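LP15968p (PDB 3MN8) removes C-terminal arginine or lysine residues from peptides and proteins as a zinc carboxypeptidase, seen here in a short form of carboxypeptidase D that carries its first catalytic domain. Local coordinates at residues F177-E182 / E284-M289; P226-L231 / G288-N293; E239-D244 / I276-H281. All blocks are in the same frame, centred on the assembly; numbering follows the deposited sequence.

How the contacts relate
All three contacts lie in the M14 catalytic domain and gather round the pocket that holds the inhibitor GEM. Contacts 1 and 2 share Gly288 and Met289, and their centres are about 5 Å apart. Contact 3 lies about 9 Å from contact 2 and about 14 Å from contact 1, centre to centre. The loop 226-231 is the middle piece. Its Asn229 O accepts from Ser240 OG of contact 3 at 2.7 Å, and its Tyr227 N pairs with Ser240 O at 3.0 Å. Each contact brings at least one residue to GEM: Leu285, Asp228, and Gly279 with Ala280. The side chain of Asp228 is about 10 Å from the zinc ion.

Contact 1: F177-E182 / E284-M289. With GEM ((2-guanidinoethylmercapto)succinic acid), chain G.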
loop_
_atom_site.group_PDB
_atom_site.type_symbol
_atom_site.label_atom_id
_atom_site.label_comp_id
_atom_site.label_asym_id
_atom_site.label_seq_id
_atom_site.Cartn_x
_atom_site.Cartn_y
_atom_site.Cartn_z
ATOM N N PHE A 177 8.649 7.078 -11.573
ATOM C CA PHE A 177 7.204 7.263 -11.703
ATOM C C PHE A 177 6.916 8.711 -12.072
ATOM O O PHE A 177 7.719 9.590 -11.789
ATOM C CB PHE A 177 6.483 6.862 -10.404
ATOM C CG PHE A 177 6.408 5.358 -10.182
ATOM C CD1 PHE A 177 7.524 4.642 -9.729
ATOM C CD2 PHE A 177 5.237 4.663 -10.432
ATOM C CE1 PHE A 177 7.464 3.268 -9.531
ATOM C CE2 PHE A 177 5.172 3.289 -10.240
ATOM C CZ PHE A 177 6.285 2.591 -9.788
ATOM N N PRO A 178 5.779 8.956 -12.738
ATOM C CA PRO A 178 5.344 10.318 -13.049
ATOM C C PRO A 178 5.253 11.190 -11.782
ATOM O O PRO A 178 4.772 10.752 -10.725
ATOM C CB PRO A 178 3.953 10.105 -13.656
ATOM C CG PRO A 178 3.964 8.699 -14.184
ATOM C CD PRO A 178 4.854 7.933 -13.262
ATOM N N ASP A 179 5.720 12.430 -11.900
ATOM C CA ASP A 179 5.730 13.353 -10.777
ATOM C C ASP A 179 4.551 14.303 -10.876
ATOM O O ASP A 179 4.247 14.814 -11.954
ATOM C CB ASP A 179 7.034 14.145 -10.749
ATOM C CG ASP A 179 7.219 14.911 -9.451
ATOM O OD1 ASP A 179 6.958 14.321 -8.378
ATOM O OD2 ASP A 179 7.627 16.097 -9.498
ATOM N N ARG A 180 3.883 14.534 -9.749
ATOM C CA ARG A 180 2.727 15.420 -9.715
ATOM C C ARG A 180 3.133 16.830 -10.146
ATOM O O ARG A 180 2.340 17.566 -10.725
ATOM C CB ARG A 180 2.140 15.444 -8.312
ATOM C CG ARG A 180 3.156 15.835 -7.288
ATOM C CD ARG A 180 2.676 15.559 -5.899
ATOM N NE ARG A 180 3.638 16.090 -4.944
ATOM C CZ ARG A 180 3.591 17.322 -4.458
ATOM N NH1 ARG A 180 2.615 18.146 -4.829
ATOM N NH2 ARG A 180 4.513 17.724 -3.595
ATOM N N LEU A 181 4.377 17.202 -9.884
ATOM C CA LEU A 181 4.836 18.536 -10.263
ATOM C C LEU A 181 5.386 18.620 -11.700
ATOM O O LEU A 181 6.134 19.537 -12.033
ATOM C CB LEU A 181 5.851 19.044 -9.244
ATOM C CG LEU A 181 5.308 18.998 -7.814
ATOM C CD1 LEU A 181 6.436 19.113 -6.786
ATOM C CD2 LEU A 181 4.255 20.081 -7.612
ATOM N N GLU A 182 4.993 17.669 -12.545
ATOM C CA GLU A 182 5.357 17.673 -13.965
ATOM C C GLU A 182 6.857 17.577 -14.181
ATOM O O GLU A 182 7.485 18.549 -14.604
ATOM C CB GLU A 182 4.829 18.934 -14.654
ATOM C CG GLU A 182 5.009 18.932 -16.161
ATOM C CD GLU A 182 3.849 18.271 -16.884
ATOM O OE1 GLU A 182 3.932 18.123 -18.125
ATOM O OE2 GLU A 182 2.850 17.908 -16.213
ATOM N N GLU A 284 14.028 15.206 0.215
ATOM C CA GLU A 284 13.153 15.197 -0.950
ATOM C C GLU A 284 13.648 14.260 -2.035
ATOM O O GLU A 284 14.847 14.021 -2.196
ATOM C CB GLU A 284 12.922 16.607 -1.511
ATOM C CG GLU A 284 12.025 17.469 -0.623
ATOM C CD GLU A 284 11.533 18.732 -1.314
ATOM O OE1 GLU A 284 10.957 19.612 -0.624
ATOM O OE2 GLU A 284 11.722 18.847 -2.546
ATOM N N LEU A 285 12.698 13.713 -2.770
ATOM C CA LEU A 285 13.019 12.883 -3.903
ATOM C C LEU A 285 11.844 13.022 -4.847
ATOM O O LEU A 285 10.725 13.331 -4.421
ATOM C CB LEU A 285 13.228 11.434 -3.453
ATOM C CG LEU A 285 12.015 10.629 -2.968
ATOM C CD1 LEU A 285 11.366 9.957 -4.154
ATOM C CD2 LEU A 285 12.411 9.591 -1.923
ATOM N N SER A 286 12.087 12.823 -6.133
ATOM C CA SER A 286 11.009 12.957 -7.099
ATOM C C SER A 286 10.813 11.692 -7.917
ATOM O O SER A 286 11.768 10.947 -8.150
ATOM C CB SER A 286 11.245 14.162 -7.999
ATOM O OG SER A 286 11.340 15.337 -7.209
ATOM N N GLY A 287 9.563 11.449 -8.318
ATOM C CA GLY A 287 9.231 10.343 -9.192
ATOM C C GLY A 287 8.984 9.058 -8.443
ATOM O O GLY A 287 9.054 7.964 -9.009
ATOM N N GLY A 288 8.685 9.185 -7.158
ATOM C CA GLY A 288 8.422 8.018 -6.338
ATOM C C GLY A 288 7.034 7.424 -6.536
ATOM O O GLY A 288 6.101 8.086 -6.979
ATOM N N MET A 289 6.890 6.157 -6.180
ATOM C CA MET A 289 5.605 5.482 -6.302
ATOM C C MET A 289 4.593 6.003 -5.275
ATOM O O MET A 289 3.408 6.129 -5.572
ATOM C CB MET A 289 5.805 3.974 -6.140
ATOM C CG MET A 289 4.557 3.135 -6.308
ATOM S SD MET A 289 5.004 1.389 -6.460
ATOM C CE MET A 289 5.788 1.053 -4.874
HETATM C C8 GEM G . 13.992 6.463 -0.044
HETATM S S7 GEM G . 12.234 6.254 -0.099
HETATM C C6 GEM G . 11.803 6.694 1.560
HETATM C C5 GEM G . 12.330 8.061 1.991
HETATM N N3 GEM G . 11.593 9.069 1.245
HETATM C C1 GEM G . 11.852 10.371 1.190
HETATM N N4 GEM G . 11.088 11.176 0.462
HETATM N N2 GEM G . 12.883 10.874 1.862
HETATM C C9 GEM G . 14.498 6.367 -1.458
HETATM O O14 GEM G . 13.681 6.069 -2.358
HETATM O O15 GEM G . 15.704 6.594 -1.689
HETATM C C10 GEM G . 14.695 5.462 0.888
HETATM C C11 GEM G . 14.687 3.999 0.461
HETATM O O12 GEM G . 14.339 3.149 1.317
HETATM O O13 GEM G . 15.057 3.682 -0.699
#
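Phe177 and Met289 form a Met-aromatic contact inside the M14 zinc-carboxypeptidase domain. The two side chains lie side by side and point the same way. This is the tightly packed part. Met289 CB sits over one face of the Phe177 ring, 3.9 Å from the centroid and 12° off the normal, as a CH-pi contact. The rest of the chain then runs across the ring toward CZ. Met289 SD reaches Phe177 CZ at 3.8 Å and meets the ring obliquely. With CG anti to the backbone N (chi1 -177°), CG lies near the CZ end of the ring, and the extended next bond puts SD close to CZ. Helix 196-205 helps to enclose the pair, for Leu201 touches both side chains.

The backbones are joined beside the ring. Phe177 N donates to Gly287 O at 2.7 Å, with an angle of 147° at the hydrogen. In return, Gly287 CA makes a CA-H...O contact of 3.1 Å with Phe177 O. Gly287 has a positive phi, a backbone shape that suits a residue without a side chain.

The other side of the contact is looser and partly exposed. Asp179 OD1 comes no nearer to Ser286 than 4.3 Å, at Ser286 CB. The two polar tips are instead bridged through Asn229, whose ND2 bonds both Asp179 OD1 and Ser286 OG. Asp179 also opens a type I beta turn that leads away to the exposed Glu182.

The side chain of Met289 is about 6 Å from that of the zinc ligand His217. On the same strip of chain, Leu285 belongs to the inhibitor pocket, where its CD2 methyl lies 3.2 Å from the guanidinium N4 of GEM.

Contact 2: P226-L231 / G288-N293. With GEM ((2-guanidinoethylmercapto)succinic acid), chain G.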
loop_
_atom_site.group_PDB
_atom_site.type_symbol
_atom_site.label_atom_id
_atom_site.label_comp_id
_atom_site.label_asym_id
_atom_site.label_seq_id
_atom_site.Cartn_x
_atom_site.Cartn_y
_atom_site.Cartn_z
ATOM N N PRO A 226 3.583 10.841 2.364
ATOM C CA PRO A 226 3.600 11.977 1.425
ATOM C C PRO A 226 3.582 13.367 2.099
ATOM O O PRO A 226 3.145 13.516 3.252
ATOM C CB PRO A 226 2.313 11.775 0.607
ATOM C CG PRO A 226 2.020 10.312 0.711
ATOM C CD PRO A 226 2.495 9.891 2.076
ATOM N N TYR A 227 4.070 14.384 1.391
ATOM C CA TYR A 227 4.708 14.223 0.098
ATOM C C TYR A 227 6.206 14.004 0.290
ATOM O O TYR A 227 6.762 14.315 1.357
ATOM C CB TYR A 227 4.509 15.483 -0.748
ATOM C CG TYR A 227 3.105 15.745 -1.233
ATOM C CD1 TYR A 227 2.492 14.894 -2.152
ATOM C CD2 TYR A 227 2.412 16.875 -0.812
ATOM C CE1 TYR A 227 1.222 15.149 -2.619
ATOM C CE2 TYR A 227 1.141 17.133 -1.267
ATOM C CZ TYR A 227 0.551 16.264 -2.170
ATOM O OH TYR A 227 -0.717 16.514 -2.625
ATOM N N ASP A 228 6.853 13.489 -0.756
ATOM C CA ASP A 228 8.292 13.213 -0.757
ATOM C C ASP A 228 9.059 14.387 -1.354
ATOM O O ASP A 228 10.287 14.443 -1.284
ATOM C CB ASP A 228 8.599 11.939 -1.559
ATOM C CG ASP A 228 8.367 10.652 -0.752
ATOM O OD1 ASP A 228 8.228 10.739 0.488
ATOM O OD2 ASP A 228 8.337 9.548 -1.357
ATOM N N ASN A 229 8.331 15.320 -1.957
ATOM C CA ASN A 229 8.965 16.485 -2.573
ATOM C C ASN A 229 8.071 17.732 -2.563
ATOM O O ASN A 229 6.918 17.676 -2.117
ATOM C CB ASN A 229 9.443 16.159 -3.997
ATOM C CG ASN A 229 8.305 16.071 -5.002
ATOM O OD1 ASN A 229 7.117 16.187 -4.657
ATOM N ND2 ASN A 229 8.666 15.864 -6.265
ATOM N N SER A 230 8.607 18.851 -3.049
ATOM C CA SER A 230 7.842 20.094 -3.091
ATOM C C SER A 230 8.272 20.980 -4.246
ATOM O O SER A 230 9.285 20.714 -4.891
ATOM C CB SER A 230 7.989 20.847 -1.769
ATOM O OG SER A 230 9.317 21.280 -1.582
ATOM N N LEU A 231 7.490 22.024 -4.504
ATOM C CA LEU A 231 7.859 23.076 -5.460
ATOM C C LEU A 231 9.125 23.835 -5.020
ATOM O O LEU A 231 9.911 24.299 -5.854
ATOM C CB LEU A 231 6.707 24.078 -5.658
ATOM C CG LEU A 231 5.599 23.824 -6.686
ATOM C CD1 LEU A 231 4.468 24.804 -6.473
ATOM C CD2 LEU A 231 6.105 23.929 -8.121
ATOM N N GLY A 288 8.685 9.185 -7.158
ATOM C CA GLY A 288 8.422 8.018 -6.338
ATOM C C GLY A 288 7.034 7.424 -6.536
ATOM O O GLY A 288 6.101 8.086 -6.979
ATOM N N MET A 289 6.890 6.157 -6.180
ATOM C CA MET A 289 5.605 5.482 -6.302
ATOM C C MET A 289 4.593 6.003 -5.275
ATOM O O MET A 289 3.408 6.129 -5.572
ATOM C CB MET A 289 5.805 3.974 -6.140
ATOM C CG MET A 289 4.557 3.135 -6.308
ATOM S SD MET A 289 5.004 1.389 -6.460
ATOM C CE MET A 289 5.788 1.053 -4.874
ATOM N N GLN A 290 5.074 6.305 -4.071
ATOM C CA GLN A 290 4.214 6.754 -2.976
ATOM C C GLN A 290 3.362 7.917 -3.426
ATOM O O GLN A 290 2.143 7.836 -3.481
ATOM C CB GLN A 290 5.051 7.192 -1.770
ATOM C CG GLN A 290 4.228 7.634 -0.576
ATOM C CD GLN A 290 5.056 8.367 0.479
ATOM O OE1 GLN A 290 5.558 7.757 1.426
ATOM N NE2 GLN A 290 5.197 9.687 0.318
ATOM N N ASP A 291 4.014 9.021 -3.750
ATOM C CA ASP A 291 3.271 10.219 -4.102
ATOM C C ASP A 291 2.473 10.000 -5.379
ATOM O O ASP A 291 1.480 10.693 -5.619
ATOM C CB ASP A 291 4.197 11.443 -4.209
ATOM C CG ASP A 291 4.688 11.933 -2.843
ATOM O OD1 ASP A 291 4.403 11.263 -1.822
ATOM O OD2 ASP A 291 5.352 12.991 -2.787
ATOM N N PHE A 292 2.901 9.033 -6.191
ATOM C CA PHE A 292 2.195 8.770 -7.436
ATOM C C PHE A 292 0.807 8.186 -7.158
ATOM O O PHE A 292 -0.187 8.596 -7.766
ATOM C CB PHE A 292 2.987 7.866 -8.370
ATOM C CG PHE A 292 2.183 7.363 -9.522
ATOM C CD1 PHE A 292 2.139 8.078 -10.704
ATOM C CD2 PHE A 292 1.447 6.185 -9.420
ATOM C CE1 PHE A 292 1.378 7.632 -11.782
ATOM C CE2 PHE A 292 0.695 5.729 -10.489
ATOM C CZ PHE A 292 0.656 6.453 -11.671
ATOM N N ASN A 293 0.741 7.252 -6.220
ATOM C CA ASN A 293 -0.544 6.751 -5.748
ATOM C C ASN A 293 -1.528 7.866 -5.369
ATOM O O ASN A 293 -2.674 7.898 -5.833
ATOM C CB ASN A 293 -0.338 5.802 -4.564
ATOM C CG ASN A 293 0.025 4.383 -5.004
ATOM O OD1 ASN A 293 -0.841 3.500 -5.091
ATOM N ND2 ASN A 293 1.310 4.159 -5.281
HETATM C C8 GEM G . 13.992 6.463 -0.044
HETATM S S7 GEM G . 12.234 6.254 -0.099
HETATM C C6 GEM G . 11.803 6.694 1.560
HETATM C C5 GEM G . 12.330 8.061 1.991
HETATM N N3 GEM G . 11.593 9.069 1.245
HETATM C C1 GEM G . 11.852 10.371 1.190
HETATM N N4 GEM G . 11.088 11.176 0.462
HETATM N N2 GEM G . 12.883 10.874 1.862
HETATM C C9 GEM G . 14.498 6.367 -1.458
HETATM O O14 GEM G . 13.681 6.069 -2.358
HETATM O O15 GEM G . 15.704 6.594 -1.689
HETATM C C10 GEM G . 14.695 5.462 0.888
HETATM C C11 GEM G . 14.687 3.999 0.461
HETATM O O12 GEM G . 14.339 3.149 1.317
HETATM O O13 GEM G . 15.057 3.682 -0.699
#
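Asp291 reaches from its helix to the backbone of the pocket loop. Its OD2 accepts from Asp228 N at 2.6 Å, on the syn side, and the bond is nearly straight at 173°. The loop carries a cis peptide between Pro226 and Tyr227, as carboxypeptidase A does at its equivalent Pro-Tyr pair. Tyr227 turns a ring edge to the Asp291 carboxylate, and the two planes stand 83° apart.

Gln290 can be followed outward. Its CB lies 4.1 Å from Asp228 OD2. CG, anti to the backbone N (chi1 -178°), starts an extended chain and rests on Pro226 CG at 3.7 Å. CD packs against Pro226 CD at 3.4 Å. OE1 bonds Thr303 OG1. NE2 lies against the Pro226 ring, 3.2 Å from Pro226 CD. It also donates in the amide plane to OD1 of its helix neighbour Asp291 at 2.8 Å, so both Asp291 oxygens are gripped and the carboxylate is held from turning.

The bond to its N probably helps to place Asp228 at the pocket. Its OD1 lies 2.9 Å from the guanidinium N4 of GEM, consistent with recognition of a C-terminal arginine or lysine.

Gln290 and Asp291 stand in the first turn of helix 289-296. The loop they meet continues from strand 222-225, and Thr303 belongs to strand 300-305, its antiparallel neighbour in the central sheet.

Contact 3: E239-D244 / I276-H281; sequences ESLTPD and ITNGAH. With GEM ((2-guanidinoethylmercapto)succinic acid), chain G.
Asn278 and Ser240 make the hydrogen bond that joins these segments. Ser240 N donates to Asn278 OD1 at 2.9 Å, with 163° at the hydrogen. The same oxygen takes His281 N at 3.2 Å. The two donors come from opposite faces of the amide plane. Asn278 is the N-cap of helix 279-282, and the bond from His281 N is its capping bond. CG of Asn278 lies anti to its own N (chi1 171°), which turns the amide toward the 239-244 loop. ND2 gives a weak bond to Tyr225 O.

The van der Waals contacts are few. Ser240 CB meets Ala280 CB at 3.5 Å. A methyl of Leu241, CD2, lies against the Asn278 amide, 4.1 Å from Asn278 ND2.

The His281 ring meets the loop by its edge. Its CD2 is 3.5 Å from Glu239 N, which lies near the ring plane, and 4.0 Å from Glu239 CG.

The bond to the inhibitor comes from the main chain. GEM N2 donates to Gly279 O at 3.0 Å, in the first turn of the helix.

With an alanine at Asn278, Ser240 N and the helix start at His281 would probably both lose their shared acceptor.

One amide oxygen thus serves the loop and the helix together. This probably helps, along with backbone bonds to Tyr225 and Tyr227, to hold the turn that presents Gly279 O. The link between the segments is neutral and polar, with no salt bridge.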
loop_
_atom_site.group_PDB
_atom_site.type_symbol
_atom_site.label_atom_id
_atom_site.label_comp_id
_atom_site.label_asym_id
_atom_site.label_seq_id
_atom_site.Cartn_x
_atom_site.Cartn_y
_atom_site.Cartn_z
ATOM N N GLU A 239 8.951 19.985 5.951
ATOM C CA GLU A 239 7.680 19.315 5.673
ATOM C C GLU A 239 6.983 19.798 4.397
ATOM O O GLU A 239 6.777 21.000 4.188
ATOM C CB GLU A 239 6.722 19.460 6.861
ATOM C CG GLU A 239 7.070 18.593 8.060
ATOM C CD GLU A 239 6.056 18.718 9.186
ATOM O OE1 GLU A 239 5.831 17.710 9.900
ATOM O OE2 GLU A 239 5.482 19.818 9.354
ATOM N N SER A 240 6.626 18.841 3.546
ATOM C CA SER A 240 5.795 19.108 2.379
ATOM C C SER A 240 4.502 18.302 2.519
ATOM O O SER A 240 4.299 17.294 1.842
ATOM C CB SER A 240 6.533 18.734 1.095
ATOM O OG SER A 240 5.676 18.867 -0.022
ATOM N N LEU A 241 3.629 18.765 3.403
ATOM C CA LEU A 241 2.472 17.983 3.819
ATOM C C LEU A 241 1.368 17.832 2.779
ATOM O O LEU A 241 1.324 18.525 1.766
ATOM C CB LEU A 241 1.903 18.518 5.134
ATOM C CG LEU A 241 2.947 18.535 6.250
ATOM C CD1 LEU A 241 2.419 19.191 7.517
ATOM C CD2 LEU A 241 3.427 17.117 6.528
ATOM N N THR A 242 0.472 16.897 3.065
ATOM C CA THR A 242 -0.584 16.505 2.161
ATOM C C THR A 242 -1.907 17.021 2.708
ATOM O O THR A 242 -2.054 17.211 3.923
ATOM C CB THR A 242 -0.592 14.968 2.050
ATOM O OG1 THR A 242 0.037 14.573 0.822
ATOM C CG2 THR A 242 -1.988 14.401 2.108
ATOM N N PRO A 243 -2.878 17.276 1.820
ATOM C CA PRO A 243 -4.185 17.691 2.334
ATOM C C PRO A 243 -4.687 16.680 3.362
ATOM O O PRO A 243 -5.373 17.037 4.306
ATOM C CB PRO A 243 -5.083 17.667 1.087
ATOM C CG PRO A 243 -4.153 17.803 -0.061
ATOM C CD PRO A 243 -2.855 17.163 0.353
ATOM N N ASP A 244 -4.339 15.415 3.165
ATOM C CA ASP A 244 -4.790 14.354 4.044
ATOM C C ASP A 244 -3.761 14.012 5.108
ATOM O O ASP A 244 -3.617 12.854 5.495
ATOM C CB ASP A 244 -5.158 13.114 3.224
ATOM C CG ASP A 244 -6.605 13.147 2.736
ATOM O OD1 ASP A 244 -7.508 12.940 3.578
ATOM O OD2 ASP A 244 -6.847 13.391 1.528
ATOM N N ILE A 276 7.960 8.025 12.900
ATOM C CA ILE A 276 7.425 8.364 11.592
ATOM C C ILE A 276 8.043 9.663 11.098
ATOM O O ILE A 276 8.605 10.436 11.884
ATOM C CB ILE A 276 5.907 8.542 11.637
ATOM C CG1 ILE A 276 5.560 9.776 12.464
ATOM C CG2 ILE A 276 5.246 7.310 12.230
ATOM C CD1 ILE A 276 4.100 10.103 12.453
ATOM N N THR A 277 7.930 9.901 9.793
ATOM C CA THR A 277 8.445 11.125 9.192
ATOM C C THR A 277 7.796 11.430 7.861
ATOM O O THR A 277 7.303 10.543 7.173
ATOM C CB THR A 277 9.953 11.055 8.931
ATOM O OG1 THR A 277 10.407 12.342 8.487
ATOM C CG2 THR A 277 10.263 10.005 7.857
ATOM N N ASN A 278 7.805 12.704 7.503
ATOM C CA ASN A 278 7.345 13.143 6.204
ATOM C C ASN A 278 8.481 12.878 5.231
ATOM O O ASN A 278 9.642 13.177 5.540
ATOM C CB ASN A 278 7.016 14.633 6.278
ATOM C CG ASN A 278 6.727 15.238 4.938
ATOM O OD1 ASN A 278 7.351 16.230 4.568
ATOM N ND2 ASN A 278 5.768 14.669 4.201
ATOM N N GLY A 279 8.170 12.296 4.072
ATOM C CA GLY A 279 9.202 12.015 3.083
ATOM C C GLY A 279 10.131 13.206 2.864
ATOM O O GLY A 279 11.341 13.150 3.151
ATOM N N ALA A 280 9.547 14.293 2.366
ATOM C CA ALA A 280 10.288 15.515 2.078
ATOM C C ALA A 280 11.151 15.961 3.251
ATOM O O ALA A 280 12.327 16.280 3.069
ATOM C CB ALA A 280 9.324 16.629 1.681
ATOM N N HIS A 281 10.560 15.996 4.449
ATOM C CA HIS A 281 11.272 16.445 5.642
ATOM C C HIS A 281 12.495 15.578 5.925
ATOM O O HIS A 281 13.530 16.083 6.363
ATOM C CB HIS A 281 10.364 16.486 6.868
ATOM C CG HIS A 281 10.981 17.192 8.033
ATOM N ND1 HIS A 281 11.694 16.534 9.012
ATOM C CD2 HIS A 281 11.023 18.506 8.357
ATOM C CE1 HIS A 281 12.137 17.411 9.896
ATOM N NE2 HIS A 281 11.746 18.616 9.520
HETATM C C8 GEM G . 13.992 6.463 -0.044
HETATM S S7 GEM G . 12.234 6.254 -0.099
HETATM C C6 GEM G . 11.803 6.694 1.560
HETATM C C5 GEM G . 12.330 8.061 1.991
HETATM N N3 GEM G . 11.593 9.069 1.245
HETATM C C1 GEM G . 11.852 10.371 1.190
HETATM N N4 GEM G . 11.088 11.176 0.462
HETATM N N2 GEM G . 12.883 10.874 1.862
HETATM C C9 GEM G . 14.498 6.367 -1.458
HETATM O O14 GEM G . 13.681 6.069 -2.358
HETATM O O15 GEM G . 15.704 6.594 -1.689
HETATM C C10 GEM G . 14.695 5.462 0.888
HETATM C C11 GEM G . 14.687 3.999 0.461
HETATM O O12 GEM G . 14.339 3.149 1.317
HETATM O O13 GEM G . 15.057 3.682 -0.699
#